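Local structure of dioxygenase (Pseudomonas brassicacearum, 5V2D) at residues S143-N148 with L152-D157; A187-D192 with G196-F201; H239-A242 with Y247-F250. The protein probably cleaves the central double bond of lignin-derived stilbenes with molecular oxygen, using a single iron held by four histidines. All coordinates share one frame; numbering follows the deposited sequence.

Contact 1 (S143-N148 with L152-D157)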
# COMPACT_ATOMS: atom_id res chain seq x y z
N SER A 143 5.54 -0.34 -0.03
CA SER A 143 5.37 -1.37 -1.04
C SER A 143 6.66 -1.99 -1.43
O SER A 143 7.74 -1.48 -1.17
CB SER A 143 4.80 -0.79 -2.37
OG SER A 143 3.52 -0.21 -2.16
N VAL A 144 6.56 -3.11 -2.15
CA VAL A 144 7.69 -3.78 -2.74
C VAL A 144 7.35 -4.15 -4.16
O VAL A 144 6.20 -4.48 -4.46
CB VAL A 144 8.15 -5.00 -1.91
CG1 VAL A 144 8.90 -4.60 -0.67
CG2 VAL A 144 6.97 -5.89 -1.52
N ILE A 145 8.32 -4.07 -5.06
CA ILE A 145 8.12 -4.50 -6.45
C ILE A 145 9.43 -4.94 -7.05
O ILE A 145 10.45 -4.32 -6.77
CB ILE A 145 7.47 -3.38 -7.29
CG1 ILE A 145 6.79 -3.95 -8.49
CG2 ILE A 145 8.48 -2.30 -7.72
CD1 ILE A 145 5.97 -2.95 -9.25
N PRO A 146 9.44 -6.02 -7.85
CA PRO A 146 10.68 -6.38 -8.56
C PRO A 146 10.91 -5.45 -9.73
O PRO A 146 10.00 -5.12 -10.45
CB PRO A 146 10.40 -7.82 -9.13
CG PRO A 146 9.18 -8.25 -8.47
CD PRO A 146 8.39 -6.99 -8.15
N HIS A 147 12.16 -5.03 -9.92
CA HIS A 147 12.50 -4.17 -11.07
C HIS A 147 14.01 -4.28 -11.34
O HIS A 147 14.84 -4.14 -10.45
CB HIS A 147 12.09 -2.71 -10.81
CG HIS A 147 12.69 -1.75 -11.79
ND1 HIS A 147 12.24 -1.66 -13.10
CD2 HIS A 147 13.74 -0.89 -11.67
CE1 HIS A 147 12.97 -0.73 -13.73
NE2 HIS A 147 13.89 -0.25 -12.89
N ASN A 148 14.34 -4.60 -12.61
CA ASN A 148 15.73 -4.58 -13.10
C ASN A 148 16.67 -5.33 -12.20
O ASN A 148 17.74 -4.82 -11.80
CB ASN A 148 16.14 -3.09 -13.22
CG ASN A 148 17.41 -2.88 -14.02
OD1 ASN A 148 17.79 -3.72 -14.81
ND2 ASN A 148 18.06 -1.70 -13.80
N LEU A 152 12.57 -3.52 -5.10
CA LEU A 152 12.48 -2.13 -4.62
C LEU A 152 11.52 -2.09 -3.44
O LEU A 152 10.41 -2.63 -3.53
CB LEU A 152 11.95 -1.23 -5.68
CG LEU A 152 12.89 -1.09 -6.89
CD1 LEU A 152 12.20 -0.15 -7.88
CD2 LEU A 152 14.29 -0.65 -6.50
N ALA A 153 11.98 -1.56 -2.35
CA ALA A 153 11.16 -1.24 -1.18
C ALA A 153 10.92 0.25 -1.22
O ALA A 153 11.86 1.07 -1.28
CB ALA A 153 11.87 -1.61 0.12
N LEU A 154 9.65 0.62 -1.27
CA LEU A 154 9.25 1.96 -1.64
C LEU A 154 8.48 2.67 -0.50
O LEU A 154 7.66 2.07 0.20
CB LEU A 154 8.39 1.93 -2.85
CG LEU A 154 8.99 1.20 -4.05
CD1 LEU A 154 8.04 0.05 -4.46
CD2 LEU A 154 9.11 2.19 -5.20
N LYS A 155 8.67 3.98 -0.46
CA LYS A 155 7.85 4.83 0.31
C LYS A 155 7.89 6.24 -0.31
O LYS A 155 8.90 6.70 -0.70
CB LYS A 155 8.47 4.82 1.64
CG LYS A 155 8.18 5.86 2.58
CD LYS A 155 6.97 5.79 3.19
CE LYS A 155 7.13 6.39 4.60
NZ LYS A 155 5.71 6.19 5.11
N GLU A 156 6.73 6.85 -0.36
CA GLU A 156 6.47 7.98 -1.24
C GLU A 156 7.13 9.30 -0.85
O GLU A 156 6.96 10.30 -1.55
CB GLU A 156 4.96 8.21 -1.40
CG GLU A 156 4.27 8.75 -0.11
CD GLU A 156 2.76 8.45 -0.14
OE1 GLU A 156 2.39 7.27 -0.35
OE2 GLU A 156 1.94 9.40 0.03
N ASP A 157 7.89 9.31 0.23
CA ASP A 157 8.65 10.50 0.68
C ASP A 157 10.07 10.51 0.19
O ASP A 157 10.81 11.41 0.51
CB ASP A 157 8.64 10.65 2.21
CG ASP A 157 9.32 9.51 2.93
OD1 ASP A 157 9.62 8.45 2.30
OD2 ASP A 157 9.54 9.67 4.21

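Contact 2 (A187-D192 with G196-F201). With FE (Fe (III) ion), chain E.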
# COMPACT_ATOMS: atom_id res chain seq x y z
N ALA A 187 5.14 5.01 -3.85
CA ALA A 187 5.11 3.61 -3.41
C ALA A 187 4.04 2.82 -4.19
O ALA A 187 3.84 1.66 -3.89
CB ALA A 187 4.83 3.56 -1.91
N HIS A 188 3.38 3.41 -5.19
CA HIS A 188 2.42 2.68 -6.00
C HIS A 188 2.76 2.65 -7.50
O HIS A 188 1.90 2.98 -8.31
CB HIS A 188 1.02 3.18 -5.75
CG HIS A 188 0.45 2.58 -4.51
ND1 HIS A 188 0.14 1.25 -4.47
CD2 HIS A 188 0.18 3.08 -3.28
CE1 HIS A 188 -0.28 0.94 -3.24
NE2 HIS A 188 -0.31 2.04 -2.52
N PRO A 189 3.98 2.26 -7.85
CA PRO A 189 4.28 2.06 -9.24
C PRO A 189 3.52 0.86 -9.76
O PRO A 189 3.06 0.01 -8.93
CB PRO A 189 5.77 1.77 -9.22
CG PRO A 189 6.01 1.03 -7.95
CD PRO A 189 5.05 1.73 -6.98
N LYS A 190 3.35 0.80 -11.07
CA LYS A 190 2.69 -0.36 -11.71
C LYS A 190 3.65 -0.97 -12.71
O LYS A 190 4.46 -0.25 -13.29
CB LYS A 190 1.50 0.10 -12.51
CG LYS A 190 0.51 1.07 -11.92
CD LYS A 190 -0.20 0.47 -10.79
CE LYS A 190 -1.16 1.53 -10.23
NZ LYS A 190 -1.39 1.25 -8.81
N LEU A 191 3.53 -2.25 -12.95
CA LEU A 191 4.21 -2.93 -14.11
C LEU A 191 3.26 -3.10 -15.27
O LEU A 191 2.13 -3.65 -15.16
CB LEU A 191 4.64 -4.34 -13.74
CG LEU A 191 5.71 -4.40 -12.68
CD1 LEU A 191 5.91 -5.91 -12.36
CD2 LEU A 191 7.01 -3.67 -13.14
N ASP A 192 3.68 -2.58 -16.39
CA ASP A 192 2.89 -2.67 -17.63
C ASP A 192 2.99 -4.12 -18.10
O ASP A 192 4.05 -4.62 -18.31
CB ASP A 192 3.49 -1.77 -18.71
CG ASP A 192 2.66 -1.79 -20.01
OD1 ASP A 192 2.56 -2.76 -20.69
OD2 ASP A 192 1.93 -0.90 -20.30
N GLY A 196 6.55 -4.87 -19.61
CA GLY A 196 7.29 -4.95 -18.36
C GLY A 196 7.85 -3.59 -17.89
O GLY A 196 8.65 -3.57 -16.93
N ASN A 197 7.45 -2.48 -18.54
CA ASN A 197 7.88 -1.15 -18.10
C ASN A 197 7.35 -0.88 -16.66
O ASN A 197 6.24 -1.29 -16.29
CB ASN A 197 7.37 -0.05 -18.99
CG ASN A 197 8.05 -0.04 -20.39
OD1 ASN A 197 8.95 -0.81 -20.65
ND2 ASN A 197 7.65 0.88 -21.22
N LEU A 198 8.13 -0.07 -15.93
CA LEU A 198 7.76 0.42 -14.61
C LEU A 198 7.16 1.76 -14.81
O LEU A 198 7.80 2.66 -15.35
CB LEU A 198 8.96 0.48 -13.69
CG LEU A 198 8.72 0.87 -12.23
CD1 LEU A 198 7.93 -0.24 -11.60
CD2 LEU A 198 10.03 0.97 -11.53
N LEU A 199 5.90 1.89 -14.42
CA LEU A 199 5.14 3.12 -14.55
C LEU A 199 5.06 3.72 -13.15
O LEU A 199 4.62 3.05 -12.18
CB LEU A 199 3.77 2.83 -15.06
CG LEU A 199 3.72 1.81 -16.25
CD1 LEU A 199 2.29 1.71 -16.79
CD2 LEU A 199 4.60 2.18 -17.42
N ALA A 200 5.54 4.95 -12.98
CA ALA A 200 5.67 5.51 -11.68
C ALA A 200 5.44 7.04 -11.72
O ALA A 200 5.16 7.59 -12.77
CB ALA A 200 7.06 5.18 -11.14
N PHE A 201 5.52 7.67 -10.56
CA PHE A 201 5.28 9.11 -10.49
C PHE A 201 5.87 9.64 -9.20
O PHE A 201 6.30 8.85 -8.34
CB PHE A 201 3.81 9.44 -10.64
CG PHE A 201 2.98 9.09 -9.44
CD1 PHE A 201 2.75 10.06 -8.40
CD2 PHE A 201 2.45 7.84 -9.28
CE1 PHE A 201 2.05 9.71 -7.27
CE2 PHE A 201 1.71 7.50 -8.13
CZ PHE A 201 1.50 8.43 -7.14
FE FE E . -1.04 2.15 -0.53
O HOH W 1 -1.09 2.23 1.54

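Contact 3 (H239-A242 with Y247-F250). With FE (Fe (III) ion), chain E.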
# COMPACT_ATOMS: atom_id res chain seq x y z
N HIS A 239 -1.43 9.34 -3.40
CA HIS A 239 -0.92 8.07 -2.84
C HIS A 239 -0.74 7.01 -3.94
O HIS A 239 0.29 6.34 -4.03
CB HIS A 239 -1.79 7.58 -1.66
CG HIS A 239 -1.30 6.29 -1.07
ND1 HIS A 239 -0.06 6.18 -0.47
CD2 HIS A 239 -1.82 5.04 -1.12
CE1 HIS A 239 0.12 4.93 -0.07
NE2 HIS A 239 -0.93 4.22 -0.48
N ASP A 240 -1.81 6.80 -4.72
CA ASP A 240 -1.85 5.79 -5.76
C ASP A 240 -2.15 6.51 -7.05
O ASP A 240 -2.44 7.70 -7.05
CB ASP A 240 -2.92 4.74 -5.37
CG ASP A 240 -2.73 3.37 -6.05
OD1 ASP A 240 -1.99 3.28 -7.07
OD2 ASP A 240 -3.41 2.40 -5.59
N PHE A 241 -2.06 5.83 -8.17
CA PHE A 241 -2.42 6.43 -9.46
C PHE A 241 -2.95 5.35 -10.38
O PHE A 241 -3.12 4.25 -9.95
CB PHE A 241 -1.25 7.24 -10.06
CG PHE A 241 -0.24 6.46 -10.84
CD1 PHE A 241 0.36 5.37 -10.32
CD2 PHE A 241 0.13 6.86 -12.11
CE1 PHE A 241 1.37 4.69 -11.02
CE2 PHE A 241 1.11 6.17 -12.85
CZ PHE A 241 1.72 5.09 -12.31
N ALA A 242 -3.32 5.73 -11.58
CA ALA A 242 -3.85 4.78 -12.55
C ALA A 242 -3.11 5.00 -13.86
O ALA A 242 -2.87 6.15 -14.28
CB ALA A 242 -5.30 5.04 -12.74
N TYR A 247 -3.24 6.62 -21.12
CA TYR A 247 -3.35 7.74 -20.19
C TYR A 247 -2.79 7.38 -18.81
O TYR A 247 -2.63 6.21 -18.47
CB TYR A 247 -4.80 8.18 -20.00
CG TYR A 247 -5.35 8.75 -21.25
CD1 TYR A 247 -5.08 10.06 -21.63
CD2 TYR A 247 -6.08 7.95 -22.12
CE1 TYR A 247 -5.51 10.55 -22.82
CE2 TYR A 247 -6.53 8.44 -23.35
CZ TYR A 247 -6.26 9.74 -23.67
OH TYR A 247 -6.68 10.27 -24.83
N VAL A 248 -2.51 8.42 -18.05
CA VAL A 248 -2.14 8.33 -16.64
C VAL A 248 -3.11 9.26 -15.90
O VAL A 248 -3.42 10.32 -16.39
CB VAL A 248 -0.70 8.79 -16.51
CG1 VAL A 248 -0.30 8.94 -15.07
CG2 VAL A 248 0.19 7.77 -17.17
N VAL A 249 -3.57 8.86 -14.71
CA VAL A 249 -4.46 9.65 -13.88
C VAL A 249 -3.86 9.77 -12.48
O VAL A 249 -3.51 8.74 -11.86
CB VAL A 249 -5.84 8.99 -13.76
CG1 VAL A 249 -6.77 9.84 -12.90
CG2 VAL A 249 -6.42 8.77 -15.15
N PHE A 250 -3.73 11.00 -12.00
CA PHE A 250 -3.23 11.31 -10.64
C PHE A 250 -4.45 11.75 -9.78
O PHE A 250 -5.00 12.81 -10.00
CB PHE A 250 -2.32 12.49 -10.69
CG PHE A 250 -1.01 12.24 -11.37
CD1 PHE A 250 -0.95 12.07 -12.75
CD2 PHE A 250 0.19 12.43 -10.66
CE1 PHE A 250 0.27 11.86 -13.40
CE2 PHE A 250 1.46 12.27 -11.30
CZ PHE A 250 1.49 11.98 -12.68
FE FE E . -1.04 2.15 -0.53
O HOH W 1 -1.09 2.23 1.54

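Contact 1 (S143-N148 with L152-D157)
Leu152, within strand 150-154, pairs with Ile145: its N gives a nearly straight hydrogen bond to Ile145 O (2.8 Å, 171° at the hydrogen), and its O accepts Ile145 N. Its CB lies 4.2 Å from Ile145 CG2, the two side chains crossing at a slant. With chi1 at -66° its CG stands anti to the carbonyl carbon, and the extended chi2 carries CD1 on to CB of His147, 3.9 Å away, and obliquely up to that imidazole. Leu152 O also receives a CA-H...O contact from Val144. Ala153, next along, is opposite Val144 in a non-hydrogen-bonded pair on the other face of the sheet, with CB 4.3 Å from Val144 CG1. The two strands form the innermost hairpin of one blade of a seven-bladed beta-propeller, the fold of carotenoid cleavage oxygenases. Strand 143-147 is the blade's innermost, and at its start the Ser143 side chain lies close to the iron site, its OG hydrogen-bonded to Ala187 O. Leu154 closes the pairing: its N bonds to Ser143 O at 2.8 Å and its O takes Ser143 N at a longer 3.2 Å. Its CD1 reaches back to lie 4.0 Å from Ile145 CG2 and also touches Ser143 CB. Beyond the hairpin, Glu156 hydrogen-bonds Tyr203 OH through OE2.

Contact 2 (A187-D192 with G196-F201)
Pro189 and Leu198 meet where a beta hairpin of the propeller starts, its short inner strand 190-191 following closely on the iron ligand His188. Pro189 CB touches both Leu198 CD1, at 3.8 Å, and Ala200 CB. Leu191 comes to the same leucine methyl from further along the strand: its CD2 lies 3.9 Å from Leu198 CD1, and the two leucines approach at a slant. The first torsion of Leu198 sets CG anti to the backbone N (chi1 -175°), and chi2 then brings CD1 to both neighbours.

Lys190 and Leu199 occupy the other face as a hydrogen-bonded pair. Leu199 N bonds to Lys190 O at 2.8 Å, and Lys190 N bonds back to Leu199 O. Past their CB atoms the chains part, for the lysine amine forms a salt bridge with Asp240 while Leu199 CD1 extends to Asp192 CB. At the turn, Asp192 N bonds straight to Asn197 O (175° at the hydrogen), and Gly196 N returns to Asp192 O on a more bent path of 138°. The carboxylate of Asp192 looks elsewhere: OD1 accepts Ala194 N, and OD2 forms salt bridges with Arg383 and Arg284. Asn197 ND2 is hydrogen-bonded to Glu217. At the other end of the hairpin, His188 swings its ring away from strand 198-201, and its NE2 binds the iron at 2.1 Å, as does water 1.

Contact 3 (H239-A242 with Y247-F250)
The ring of Phe241 meets Val248 at its edge: Val248 CG1 lies in the plane of the ring, 3.6 Å from CD2 and 3.8 Å from CE2. The backbone itself brings Phe241 CB to 3.3 Å from Val249 O. From there chi1 of 85° places CG between the backbone N and the carbonyl carbon, which lays the ring beside strand 247-250. In Val248, CG1 is the branch anti to the backbone N (171°), and it is this methyl that comes to the phenyl rim. Phe201 meets the same ring with its plane inclined at about 55°.

Backbone pairing takes over at Ala242, where N donates to Val249 O and Val249 N returns to Ala242 O at 2.8 Å. The two side chains lie on one face of the sheet, CB to CB. This pairing begins another propeller blade, with 242-243 as its innermost strand; the chain leaves the iron on the propeller axis at His239 and enters the blade at Ala242, a layout shared with the carotenoid cleavage oxygenases.

Asp240 turns its carboxylate back on the chain: OD1, which also serves Lys190, accepts Phe241 N at 2.8 Å, from the anti side and tilted out of the carboxylate plane. OD2 takes Thr305 N. His239 NE2 binds iron at 2.1 Å. On its other nitrogen, ND1 is hydrogen-bonded to Glu156 OE1, a second-shell carboxylate; with the metal bond this would restrain the ring's rotation.

All three contacts are antiparallel pairings between the innermost strands of successive propeller blades. Contacts 1 and 3 are buried; contact 2 is only partly so. Contacts 2 and 3 each supply a histidine to the iron and share water 1, whereas contact 1 supplies none and acts from the second shell. Contact 1 has the longest regular pairing and mostly aliphatic chemistry, contact 2 adds charge in Asp192 at the turn and Lys190 beside the iron loop, and contact 3 has one bridge and an aromatic edge. Polar bonds tie neighbours together: a serine hydroxyl joins contact 1 to contact 2, and a salt bridge joins contact 2 to contact 3.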